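Local coordinates for PbSGBP-B lipoprotein (Prevotella bryantii B14, PDB 6D2Y), which probably binds polysaccharide at the bacterial surface as a lipoprotein encoded in a polysaccharide utilization locus, at residues Gln82-Asn87 with Leu96-Pro101; Gly285-Pro290 with Leu342-Val347; Asn310-Phe315 with Thr396-Asp401. All coordinates share one frame; numbering follows the deposited sequence.

Interaction 1 (Gln82-Asn87 with Leu96-Pro101)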
ATOM      1  N   GLN A  82       6.211 -31.329  -7.009  1.00 47.78           N
ATOM      2  CA  GLN A  82       5.784 -30.886  -8.329  1.00 49.35           C
ATOM      3  C   GLN A  82       6.483 -31.727  -9.389  1.00 53.09           C
ATOM      4  O   GLN A  82       7.716 -31.764  -9.445  1.00 58.45           O
ATOM      5  CB  GLN A  82       6.092 -29.404  -8.528  1.00 52.76           C
ATOM      6  CG  GLN A  82       5.449 -28.501  -7.489  1.00 55.64           C
ATOM      7  CD  GLN A  82       3.937 -28.625  -7.466  1.00 56.73           C
ATOM      8  OE1 GLN A  82       3.279 -28.540  -8.503  1.00 56.85           O
ATOM      9  NE2 GLN A  82       3.379 -28.836  -6.279  1.00 58.29           N
ATOM     10  N   ALA A  83       5.694 -32.394 -10.226  1.00 48.01           N
ATOM     11  CA  ALA A  83       6.250 -33.218 -11.287  1.00 52.55           C
ATOM     12  C   ALA A  83       6.721 -32.348 -12.444  1.00 53.81           C
ATOM     13  O   ALA A  83       6.038 -31.403 -12.851  1.00 56.70           O
ATOM     14  CB  ALA A  83       5.215 -34.230 -11.781  1.00 55.02           C
ATOM     15  N   ALA A  84       7.899 -32.666 -12.966  1.00 43.65           N
ATOM     16  CA  ALA A  84       8.435 -31.977 -14.126  1.00 48.61           C
ATOM     17  C   ALA A  84       8.056 -32.720 -15.403  1.00 55.31           C
ATOM     18  O   ALA A  84       7.647 -33.884 -15.378  1.00 55.60           O
ATOM     19  CB  ALA A  84       9.955 -31.848 -14.024  1.00 42.78           C
ATOM     20  N   VAL A  85       8.198 -32.027 -16.529  1.00 59.43           N
ATOM     21  CA  VAL A  85       7.914 -32.589 -17.843  1.00 61.77           C
ATOM     22  C   VAL A  85       9.241 -32.908 -18.517  1.00 70.49           C
ATOM     23  O   VAL A  85      10.072 -32.017 -18.730  1.00 77.32           O
ATOM     24  CB  VAL A  85       7.077 -31.624 -18.697  1.00 61.97           C
ATOM     25  CG1 VAL A  85       6.841 -32.211 -20.080  1.00 66.16           C
ATOM     26  CG2 VAL A  85       5.757 -31.317 -18.006  1.00 55.43           C
ATOM     27  N   LEU A  86       9.440 -34.178 -18.859  1.00 65.95           N
ATOM     28  CA  LEU A  86      10.678 -34.648 -19.467  1.00 59.75           C
ATOM     29  C   LEU A  86      10.473 -34.799 -20.970  1.00 66.55           C
ATOM     30  O   LEU A  86       9.566 -35.513 -21.407  1.00 72.24           O
ATOM     31  CB  LEU A  86      11.115 -35.981 -18.861  1.00 59.37           C
ATOM     32  CG  LEU A  86      12.044 -35.994 -17.645  1.00 63.14           C
ATOM     33  CD1 LEU A  86      11.635 -34.955 -16.611  1.00 66.59           C
ATOM     34  CD2 LEU A  86      12.061 -37.386 -17.026  1.00 63.69           C
ATOM     35  N   ASN A  87      11.314 -34.133 -21.754  1.00 70.16           N
ATOM     36  CA  ASN A  87      11.349 -34.322 -23.200  1.00 69.96           C
ATOM     37  C   ASN A  87      12.462 -35.321 -23.497  1.00 77.10           C
ATOM     38  O   ASN A  87      13.645 -35.017 -23.310  1.00 75.90           O
ATOM     39  CB  ASN A  87      11.570 -32.998 -23.933  1.00 62.73           C
ATOM     40  CG  ASN A  87      11.463 -33.137 -25.445  1.00 70.35           C
ATOM     41  OD1 ASN A  87      11.477 -34.241 -25.993  1.00 76.42           O
ATOM     42  ND2 ASN A  87      11.334 -32.007 -26.123  1.00 74.85           N
ATOM     43  N   LEU A  96      20.840 -34.330 -18.916  1.00 61.53           N
ATOM     44  CA  LEU A  96      19.388 -34.220 -18.940  1.00 59.39           C
ATOM     45  C   LEU A  96      19.028 -32.762 -18.700  1.00 61.15           C
ATOM     46  O   LEU A  96      19.468 -32.167 -17.709  1.00 57.03           O
ATOM     47  CB  LEU A  96      18.732 -35.122 -17.884  1.00 55.14           C
ATOM     48  CG  LEU A  96      17.203 -35.247 -17.854  1.00 54.47           C
ATOM     49  CD1 LEU A  96      16.805 -36.560 -17.210  1.00 55.01           C
ATOM     50  CD2 LEU A  96      16.535 -34.099 -17.115  1.00 48.86           C
ATOM     51  N   ILE A  97      18.230 -32.194 -19.601  1.00 62.83           N
ATOM     52  CA  ILE A  97      17.803 -30.803 -19.520  1.00 61.41           C
ATOM     53  C   ILE A  97      16.313 -30.792 -19.205  1.00 60.15           C
ATOM     54  O   ILE A  97      15.502 -31.320 -19.976  1.00 62.44           O
ATOM     55  CB  ILE A  97      18.118 -30.037 -20.815  1.00 67.16           C
ATOM     56  CG1 ILE A  97      19.628 -29.993 -21.044  1.00 74.30           C
ATOM     57  CG2 ILE A  97      17.547 -28.624 -20.759  1.00 65.17           C
ATOM     58  CD1 ILE A  97      20.034 -29.358 -22.359  1.00 77.86           C
ATOM     59  N   VAL A  98      15.959 -30.212 -18.060  1.00 61.21           N
ATOM     60  CA  VAL A  98      14.583 -30.143 -17.588  1.00 59.19           C
ATOM     61  C   VAL A  98      14.351 -28.767 -16.977  1.00 62.09           C
ATOM     62  O   VAL A  98      15.268 -28.140 -16.441  1.00 62.92           O
ATOM     63  CB  VAL A  98      14.278 -31.269 -16.569  1.00 60.12           C
ATOM     64  CG1 VAL A  98      15.120 -31.108 -15.308  1.00 56.80           C
ATOM     65  CG2 VAL A  98      12.793 -31.320 -16.226  1.00 59.31           C
ATOM     66  N   SER A  99      13.116 -28.290 -17.076  1.00 64.94           N
ATOM     67  CA  SER A  99      12.731 -27.009 -16.501  1.00 64.45           C
ATOM     68  C   SER A  99      11.972 -27.230 -15.199  1.00 65.64           C
ATOM     69  O   SER A  99      11.134 -28.134 -15.099  1.00 57.89           O
ATOM     70  CB  SER A  99      11.877 -26.199 -17.478  1.00 65.45           C
ATOM     71  OG  SER A  99      12.326 -26.378 -18.810  1.00 76.99           O
ATOM     72  N   VAL A 100      12.274 -26.405 -14.204  1.00 61.73           N
ATOM     73  CA  VAL A 100      11.599 -26.497 -12.905  1.00 55.82           C
ATOM     74  C   VAL A 100      10.126 -26.145 -13.085  1.00 58.58           C
ATOM     75  O   VAL A 100       9.810 -25.156 -13.769  1.00 58.66           O
ATOM     76  CB  VAL A 100      12.268 -25.567 -11.892  1.00 47.42           C
ATOM     77  CG1 VAL A 100      11.713 -25.800 -10.495  1.00 46.34           C
ATOM     78  CG2 VAL A 100      13.778 -25.768 -11.902  1.00 45.48           C
ATOM     79  N   PRO A 101       9.199 -26.919 -12.519  1.00 56.15           N
ATOM     80  CA  PRO A 101       7.776 -26.588 -12.655  1.00 57.48           C
ATOM     81  C   PRO A 101       7.463 -25.205 -12.104  1.00 55.16           C
ATOM     82  O   PRO A 101       8.190 -24.651 -11.276  1.00 58.39           O
ATOM     83  CB  PRO A 101       7.077 -27.684 -11.841  1.00 51.66           C
ATOM     84  CG  PRO A 101       8.034 -28.824 -11.855  1.00 47.08           C
ATOM     85  CD  PRO A 101       9.403 -28.205 -11.829  1.00 49.67           C
TER
HETATM   86  O   HOH W   1       8.989 -29.041 -16.254  1.00 65.69           O
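Ala84 and Val98 meet methyl to methyl: Ala84 CB lies 3.6 Å from Val98 CG2. That same branch is the meeting point for more of the opposite segment. Leu86 CD1 comes to it at 3.8 Å, the two side chains slanting across each other, and Val85 O touches it at a similar range. Val98 CG2 stands anti to its own backbone N, with CG1 at chi1 64° between N and the carbonyl carbon, and this rotation turns CG2 toward Ala84 and Leu86.

Farther along, the ring of Pro101 fits against the backbone of 82-84. Its CG is 3.4 Å from Ala83 O, while its CB meets Gln82 CB at 3.9 Å, apolar carbon against apolar carbon.

No direct hydrogen bond joins the two segments. A single water does the polar work instead: it accepts from Val85 N at 3.1 Å and donates to Ser99 O at 2.6 Å, where Val85 N and Ser99 O, 5.1 Å apart, are too far to bond directly. The touching parts, 82-86 and 98-101, run roughly antiparallel (151° between their directions); the apolar contacts and this water join them.

Each piece is held by a different sheet. Ala84 makes a backbone hydrogen bond with Ile77, next to where 82-83 forms the outermost strand beside 74-79. On the other side Leu96, Val98 and Val100 bond to Leu66, Ile64 and Ser62, which places strand 95-99 at the edge of the three-stranded sheet beside 63-69. Leu86 also rests on Ile77, and Pro101 on Phe79, both of strand 74-79. The contact therefore joins the edge strands, and the chain just beyond them, between two neighbouring sheets in the N-terminal part of the chain.

Interaction 2 (Gly285-Pro290 with Leu342-Val347)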
ATOM      1  N   GLY A 285      -1.063  29.573   7.189  1.00 42.54           N
ATOM      2  CA  GLY A 285      -1.126  30.986   7.497  1.00 46.09           C
ATOM      3  C   GLY A 285      -2.304  31.314   8.399  1.00 53.67           C
ATOM      4  O   GLY A 285      -3.203  30.504   8.629  1.00 56.13           O
ATOM      5  N   ASN A 286      -2.282  32.539   8.919  1.00 52.56           N
ATOM      6  CA  ASN A 286      -3.349  33.017   9.794  1.00 49.25           C
ATOM      7  C   ASN A 286      -3.393  34.545   9.764  1.00 52.27           C
ATOM      8  O   ASN A 286      -3.256  35.225  10.781  1.00 55.05           O
ATOM      9  CB  ASN A 286      -3.163  32.473  11.209  1.00 48.43           C
ATOM     10  CG  ASN A 286      -4.411  32.619  12.065  1.00 55.37           C
ATOM     11  OD1 ASN A 286      -5.528  32.684  11.548  1.00 53.60           O
ATOM     12  ND2 ASN A 286      -4.227  32.657  13.379  1.00 59.94           N
ATOM     13  N   TRP A 287      -3.595  35.102   8.568  1.00 56.81           N
ATOM     14  CA  TRP A 287      -3.826  36.537   8.373  1.00 56.09           C
ATOM     15  C   TRP A 287      -2.668  37.393   8.882  1.00 53.85           C
ATOM     16  O   TRP A 287      -2.878  38.507   9.370  1.00 50.31           O
ATOM     17  CB  TRP A 287      -5.136  36.985   9.034  1.00 52.97           C
ATOM     18  CG  TRP A 287      -6.324  36.131   8.706  1.00 52.34           C
ATOM     19  CD1 TRP A 287      -6.747  35.023   9.378  1.00 46.16           C
ATOM     20  CD2 TRP A 287      -7.245  36.322   7.626  1.00 54.29           C
ATOM     21  NE1 TRP A 287      -7.874  34.510   8.781  1.00 49.27           N
ATOM     22  CE2 TRP A 287      -8.201  35.291   7.704  1.00 47.31           C
ATOM     23  CE3 TRP A 287      -7.355  37.268   6.601  1.00 61.55           C
ATOM     24  CZ2 TRP A 287      -9.251  35.176   6.796  1.00 51.60           C
ATOM     25  CZ3 TRP A 287      -8.396  37.152   5.699  1.00 62.53           C
ATOM     26  CH2 TRP A 287      -9.330  36.114   5.802  1.00 59.40           C
ATOM     27  N   ALA A 288      -1.440  36.897   8.766  1.00 50.14           N
ATOM     28  CA  ALA A 288      -0.259  37.650   9.171  1.00 56.62           C
ATOM     29  C   ALA A 288       0.343  38.356   7.966  1.00 62.35           C
ATOM     30  O   ALA A 288       0.369  37.816   6.860  1.00 64.30           O
ATOM     31  CB  ALA A 288       0.785  36.738   9.816  1.00 60.38           C
ATOM     32  N   ASN A 289       0.832  39.581   8.193  1.00 65.64           N
ATOM     33  CA  ASN A 289       1.420  40.401   7.140  1.00 65.17           C
ATOM     34  C   ASN A 289       2.628  41.128   7.724  1.00 64.54           C
ATOM     35  O   ASN A 289       2.469  42.139   8.426  1.00 59.67           O
ATOM     36  CB  ASN A 289       0.404  41.390   6.573  1.00 71.23           C
ATOM     37  CG  ASN A 289       0.951  42.194   5.406  1.00 71.41           C
ATOM     38  OD1 ASN A 289       1.955  41.817   4.803  1.00 65.94           O
ATOM     39  ND2 ASN A 289       0.298  43.308   5.087  1.00 76.75           N
ATOM     40  N   PRO A 290       3.856  40.649   7.450  1.00 68.91           N
ATOM     41  CA  PRO A 290       4.179  39.487   6.611  1.00 69.29           C
ATOM     42  C   PRO A 290       3.764  38.161   7.237  1.00 62.57           C
ATOM     43  O   PRO A 290       3.632  38.073   8.457  1.00 64.49           O
ATOM     44  CB  PRO A 290       5.708  39.560   6.475  1.00 69.11           C
ATOM     45  CG  PRO A 290       6.087  40.935   6.935  1.00 68.91           C
ATOM     46  CD  PRO A 290       5.071  41.300   7.961  1.00 66.88           C
ATOM     47  N   LEU A 342      -4.315  31.054   4.092  1.00 44.09           N
ATOM     48  CA  LEU A 342      -5.327  31.631   4.975  1.00 40.24           C
ATOM     49  C   LEU A 342      -4.942  33.077   5.255  1.00 45.72           C
ATOM     50  O   LEU A 342      -4.135  33.356   6.144  1.00 46.51           O
ATOM     51  CB  LEU A 342      -5.455  30.833   6.265  1.00 41.65           C
ATOM     52  CG  LEU A 342      -6.553  31.353   7.196  1.00 46.76           C
ATOM     53  CD1 LEU A 342      -7.931  31.085   6.608  1.00 53.25           C
ATOM     54  CD2 LEU A 342      -6.432  30.757   8.589  1.00 41.87           C
ATOM     55  N   GLY A 343      -5.521  33.998   4.495  1.00 46.65           N
ATOM     56  CA  GLY A 343      -5.225  35.406   4.673  1.00 47.70           C
ATOM     57  C   GLY A 343      -5.674  36.198   3.459  1.00 49.40           C
ATOM     58  O   GLY A 343      -6.486  35.731   2.661  1.00 57.99           O
ATOM     59  N   ASN A 344      -5.130  37.404   3.347  1.00 54.31           N
ATOM     60  CA  ASN A 344      -5.424  38.274   2.221  1.00 56.85           C
ATOM     61  C   ASN A 344      -4.482  37.973   1.062  1.00 58.23           C
ATOM     62  O   ASN A 344      -3.333  37.567   1.256  1.00 55.71           O
ATOM     63  CB  ASN A 344      -5.302  39.746   2.621  1.00 58.24           C
ATOM     64  CG  ASN A 344      -6.456  40.211   3.491  1.00 64.06           C
ATOM     65  OD1 ASN A 344      -7.611  40.211   3.063  1.00 71.41           O
ATOM     66  ND2 ASN A 344      -6.146  40.619   4.717  1.00 61.09           N
ATOM     67  N   ALA A 345      -4.987  38.169  -0.153  1.00 56.97           N
ATOM     68  CA  ALA A 345      -4.161  38.010  -1.340  1.00 59.83           C
ATOM     69  C   ALA A 345      -3.160  39.153  -1.443  1.00 63.79           C
ATOM     70  O   ALA A 345      -3.457  40.295  -1.082  1.00 69.83           O
ATOM     71  CB  ALA A 345      -5.034  37.961  -2.593  1.00 60.95           C
ATOM     72  N   GLY A 346      -1.963  38.841  -1.939  1.00 65.45           N
ATOM     73  CA  GLY A 346      -0.915  39.820  -2.122  1.00 69.18           C
ATOM     74  C   GLY A 346       0.111  39.864  -1.009  1.00 70.65           C
ATOM     75  O   GLY A 346       1.199  40.418  -1.211  1.00 74.77           O
ATOM     76  N   VAL A 347      -0.210  39.307   0.161  1.00 69.23           N
ATOM     77  CA  VAL A 347       0.756  39.254   1.250  1.00 71.45           C
ATOM     78  C   VAL A 347       1.925  38.367   0.841  1.00 69.64           C
ATOM     79  O   VAL A 347       1.747  37.342   0.171  1.00 68.10           O
ATOM     80  CB  VAL A 347       0.075  38.736   2.531  1.00 66.33           C
ATOM     81  CG1 VAL A 347       1.101  38.385   3.600  1.00 63.34           C
ATOM     82  CG2 VAL A 347      -0.925  39.760   3.055  1.00 65.11           C
TER
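Trp287 and Leu342 share the one hydrogen bond of this contact: Trp287 N donates to Leu342 O at 3.0 Å, with a nearly straight N-H...O angle of 164°.

Aromatic packing comes next. With CG anti to the carbonyl carbon (chi1 -49°), the Trp287 indole lies with one face over Gly343, whose CA sits 3.8 Å from the centroid of the six-membered ring in a CH-pi contact. Gly343 CA stands 3.4 Å above the Trp287 ring plane, offset toward the rim. At the pyrrole side, Trp287 NE1 is 3.8 Å from Leu342 CG, the two side chains crossing at a slant.

The remaining contacts are van der Waals. Leu342 CD2 presses to 3.2 Å from Gly285 O, an oxygen that also accepts from His296 ND1, and lies alongside Asn286, with 3.6 Å between Leu342 CD2 and Asn286 OD1. At the far end Val347 CG1 reaches Ala288 O at 3.4 Å, and both methyls of Val347 lie against the Asn289 amide, CG1 nearer to OD1.

Neither segment is helix or strand. A type II turn from Asn344 to Val347, with Gly346 at its third position, carries Val347 back toward Asn289. This is loop-on-loop packing in the probable glycan-binding domain, away from the magnesium site.

Interaction 3 (Asn310-Phe315 with Thr396-Asp401)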
ATOM      1  N   ASN A 310       8.849   8.789  -3.526  1.00 78.72           N
ATOM      2  CA  ASN A 310       8.999   7.552  -2.773  1.00 74.82           C
ATOM      3  C   ASN A 310       8.210   7.587  -1.467  1.00 71.31           C
ATOM      4  O   ASN A 310       8.556   6.895  -0.506  1.00 68.53           O
ATOM      5  CB  ASN A 310      10.476   7.267  -2.500  1.00 75.32           C
ATOM      6  CG  ASN A 310      11.257   6.978  -3.767  1.00 78.68           C
ATOM      7  OD1 ASN A 310      10.691   6.556  -4.779  1.00 75.09           O
ATOM      8  ND2 ASN A 310      12.561   7.206  -3.719  1.00 85.21           N
ATOM      9  N   LYS A 311       7.146   8.387  -1.420  1.00 66.95           N
ATOM     10  CA  LYS A 311       6.360   8.549  -0.208  1.00 61.22           C
ATOM     11  C   LYS A 311       4.878   8.477  -0.546  1.00 58.80           C
ATOM     12  O   LYS A 311       4.473   8.625  -1.702  1.00 64.59           O
ATOM     13  CB  LYS A 311       6.686   9.870   0.498  1.00 65.47           C
ATOM     14  CG  LYS A 311       7.783   9.753   1.543  1.00 66.18           C
ATOM     15  CD  LYS A 311       8.638  11.009   1.587  1.00 62.92           C
ATOM     16  CE  LYS A 311       9.630  10.964   2.737  1.00 63.91           C
ATOM     17  NZ  LYS A 311      10.605  12.087   2.673  1.00 74.05           N
ATOM     18  N   SER A 312       4.071   8.242   0.487  1.00 56.43           N
ATOM     19  CA  SER A 312       2.639   8.051   0.324  1.00 59.91           C
ATOM     20  C   SER A 312       1.892   8.796   1.418  1.00 59.39           C
ATOM     21  O   SER A 312       2.375   8.926   2.546  1.00 61.25           O
ATOM     22  CB  SER A 312       2.256   6.563   0.368  1.00 58.42           C
ATOM     23  OG  SER A 312       2.867   5.843  -0.687  1.00 63.74           O
ATOM     24  N   LEU A 313       0.704   9.283   1.069  1.00 52.75           N
ATOM     25  CA  LEU A 313      -0.223   9.837   2.045  1.00 47.56           C
ATOM     26  C   LEU A 313      -1.060   8.707   2.629  1.00 55.08           C
ATOM     27  O   LEU A 313      -1.609   7.884   1.887  1.00 57.17           O
ATOM     28  CB  LEU A 313      -1.122  10.892   1.398  1.00 43.92           C
ATOM     29  CG  LEU A 313      -2.143  11.590   2.298  1.00 43.06           C
ATOM     30  CD1 LEU A 313      -1.512  12.751   3.059  1.00 37.99           C
ATOM     31  CD2 LEU A 313      -3.327  12.064   1.472  1.00 46.03           C
ATOM     32  N   LYS A 314      -1.146   8.658   3.959  1.00 55.40           N
ATOM     33  CA  LYS A 314      -1.885   7.618   4.658  1.00 52.10           C
ATOM     34  C   LYS A 314      -2.800   8.247   5.696  1.00 50.06           C
ATOM     35  O   LYS A 314      -2.523   9.332   6.215  1.00 54.51           O
ATOM     36  CB  LYS A 314      -0.949   6.614   5.349  1.00 52.26           C
ATOM     37  CG  LYS A 314      -0.479   5.469   4.474  1.00 57.17           C
ATOM     38  CD  LYS A 314       0.302   4.460   5.301  1.00 58.09           C
ATOM     39  CE  LYS A 314       0.824   3.322   4.451  1.00 56.93           C
ATOM     40  NZ  LYS A 314       1.725   2.429   5.228  1.00 58.65           N
ATOM     41  N   PHE A 315      -3.893   7.547   5.992  1.00 49.06           N
ATOM     42  CA  PHE A 315      -4.845   7.954   7.016  1.00 42.49           C
ATOM     43  C   PHE A 315      -5.755   6.773   7.320  1.00 43.56           C
ATOM     44  O   PHE A 315      -5.909   5.862   6.502  1.00 47.94           O
ATOM     45  CB  PHE A 315      -5.671   9.175   6.582  1.00 38.81           C
ATOM     46  CG  PHE A 315      -6.525   8.942   5.362  1.00 46.29           C
ATOM     47  CD1 PHE A 315      -6.025   9.184   4.091  1.00 49.49           C
ATOM     48  CD2 PHE A 315      -7.836   8.500   5.487  1.00 47.66           C
ATOM     49  CE1 PHE A 315      -6.811   8.978   2.968  1.00 46.52           C
ATOM     50  CE2 PHE A 315      -8.624   8.292   4.370  1.00 44.65           C
ATOM     51  CZ  PHE A 315      -8.111   8.533   3.109  1.00 51.12           C
ATOM     52  N   THR A 396      -4.010   4.068   1.818  1.00 51.57           N
ATOM     53  CA  THR A 396      -2.703   4.476   1.322  1.00 50.25           C
ATOM     54  C   THR A 396      -2.865   5.064  -0.070  1.00 56.23           C
ATOM     55  O   THR A 396      -3.374   4.395  -0.976  1.00 63.32           O
ATOM     56  CB  THR A 396      -1.724   3.300   1.287  1.00 55.66           C
ATOM     57  OG1 THR A 396      -1.633   2.711   2.589  1.00 54.61           O
ATOM     58  CG2 THR A 396      -0.344   3.775   0.848  1.00 51.27           C
ATOM     59  N   ILE A 397      -2.431   6.308  -0.240  1.00 57.21           N
ATOM     60  CA  ILE A 397      -2.465   6.969  -1.540  1.00 59.74           C
ATOM     61  C   ILE A 397      -1.077   7.524  -1.834  1.00 60.04           C
ATOM     62  O   ILE A 397      -0.691   8.558  -1.269  1.00 59.25           O
ATOM     63  CB  ILE A 397      -3.531   8.075  -1.579  1.00 59.82           C
ATOM     64  CG1 ILE A 397      -4.917   7.475  -1.337  1.00 54.17           C
ATOM     65  CG2 ILE A 397      -3.485   8.807  -2.909  1.00 63.51           C
ATOM     66  CD1 ILE A 397      -6.048   8.371  -1.757  1.00 56.68           C
ATOM     67  N   PRO A 398      -0.298   6.878  -2.699  1.00 61.08           N
ATOM     68  CA  PRO A 398       1.062   7.361  -2.964  1.00 65.86           C
ATOM     69  C   PRO A 398       1.051   8.730  -3.623  1.00 65.51           C
ATOM     70  O   PRO A 398       0.223   9.016  -4.491  1.00 62.44           O
ATOM     71  CB  PRO A 398       1.645   6.292  -3.895  1.00 71.71           C
ATOM     72  CG  PRO A 398       0.457   5.625  -4.503  1.00 67.81           C
ATOM     73  CD  PRO A 398      -0.618   5.661  -3.463  1.00 62.23           C
ATOM     74  N   LEU A 399       1.985   9.582  -3.194  1.00 65.25           N
ATOM     75  CA  LEU A 399       2.089  10.920  -3.764  1.00 64.25           C
ATOM     76  C   LEU A 399       2.331  10.883  -5.265  1.00 65.55           C
ATOM     77  O   LEU A 399       2.007  11.855  -5.959  1.00 60.59           O
ATOM     78  CB  LEU A 399       3.202  11.706  -3.069  1.00 59.10           C
ATOM     79  CG  LEU A 399       2.993  11.969  -1.577  1.00 59.03           C
ATOM     80  CD1 LEU A 399       4.063  12.909  -1.040  1.00 59.41           C
ATOM     81  CD2 LEU A 399       1.605  12.535  -1.324  1.00 60.17           C
ATOM     82  N   SER A 400       2.882   9.782  -5.781  1.00 64.93           N
ATOM     83  CA  SER A 400       3.049   9.631  -7.219  1.00 68.50           C
ATOM     84  C   SER A 400       1.716   9.506  -7.945  1.00 67.97           C
ATOM     85  O   SER A 400       1.676   9.687  -9.165  1.00 68.14           O
ATOM     86  CB  SER A 400       3.922   8.412  -7.521  1.00 74.72           C
ATOM     87  OG  SER A 400       3.375   7.238  -6.944  1.00 78.15           O
ATOM     88  N   ASP A 401       0.634   9.199  -7.229  1.00 68.36           N
ATOM     89  CA  ASP A 401      -0.692   9.082  -7.822  1.00 72.62           C
ATOM     90  C   ASP A 401      -1.480  10.386  -7.771  1.00 72.33           C
ATOM     91  O   ASP A 401      -2.666  10.394  -8.117  1.00 74.35           O
ATOM     92  CB  ASP A 401      -1.488   7.968  -7.136  1.00 73.76           C
ATOM     93  CG  ASP A 401      -1.256   6.613  -7.774  1.00 79.50           C
ATOM     94  OD1 ASP A 401      -0.973   6.570  -8.989  1.00 83.42           O
ATOM     95  OD2 ASP A 401      -1.367   5.592  -7.066  1.00 79.80           O
TER
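Strands 311-315 and 396-398 run antiparallel, their axes 154° apart and 4.3 Å at closest approach, as neighbours in a sheet of this beta-sandwich domain. Leu313 and Ile397 form the hydrogen-bonded pair, Ile397 N to Leu313 O and Leu313 N to Ile397 O, both 2.8 Å. Where the second strand gives way to a 3-10 turn, Leu399 N adds a third bond to Lys311 O at 3.1 Å.

Leu313 and Ile397 project from the same face, both packing on Ile332 of strand 330-335. Leu399 CD2 lies 4.2 Å from Leu313 CB, extending that apolar patch toward Phe305 and Trp308.

Ser312, Lys314, Thr396 and Pro398 occupy the other face. Ser312 OG sits 3.3 Å from Pro398 CA and hydrogen-bonds to Asn459 OD1. Lys314 runs extended beyond CG alongside Thr396, and its NZ forms a salt bridge with Glu141 and a hydrogen bond to Pro213 O. On the way its aliphatic chain passes the threonine hydroxyl, bringing Lys314 CE to 3.1 Å from Thr396 OG1.

In the fold
Followed from the N terminus, interaction 1 comes first and closes a short loop, with eight residues between its segments, joining the edges of two sheets. It is finished before the other two begin, and its centre is 72 Å from that of interaction 2, on the opposite side of the chain's centre. Interactions 2 and 3 cross: 285-290 is followed by 310-315, then by 342-347 and finally 396-401, all within the probable xyloglucan-binding part of the chain. Interaction 2 closes a loop of 51 intervening residues and joins two outlying loops, whereas interaction 3 closes one of 80 and pairs strands near the middle of the molecule; their nearest atoms are about 17 Å apart.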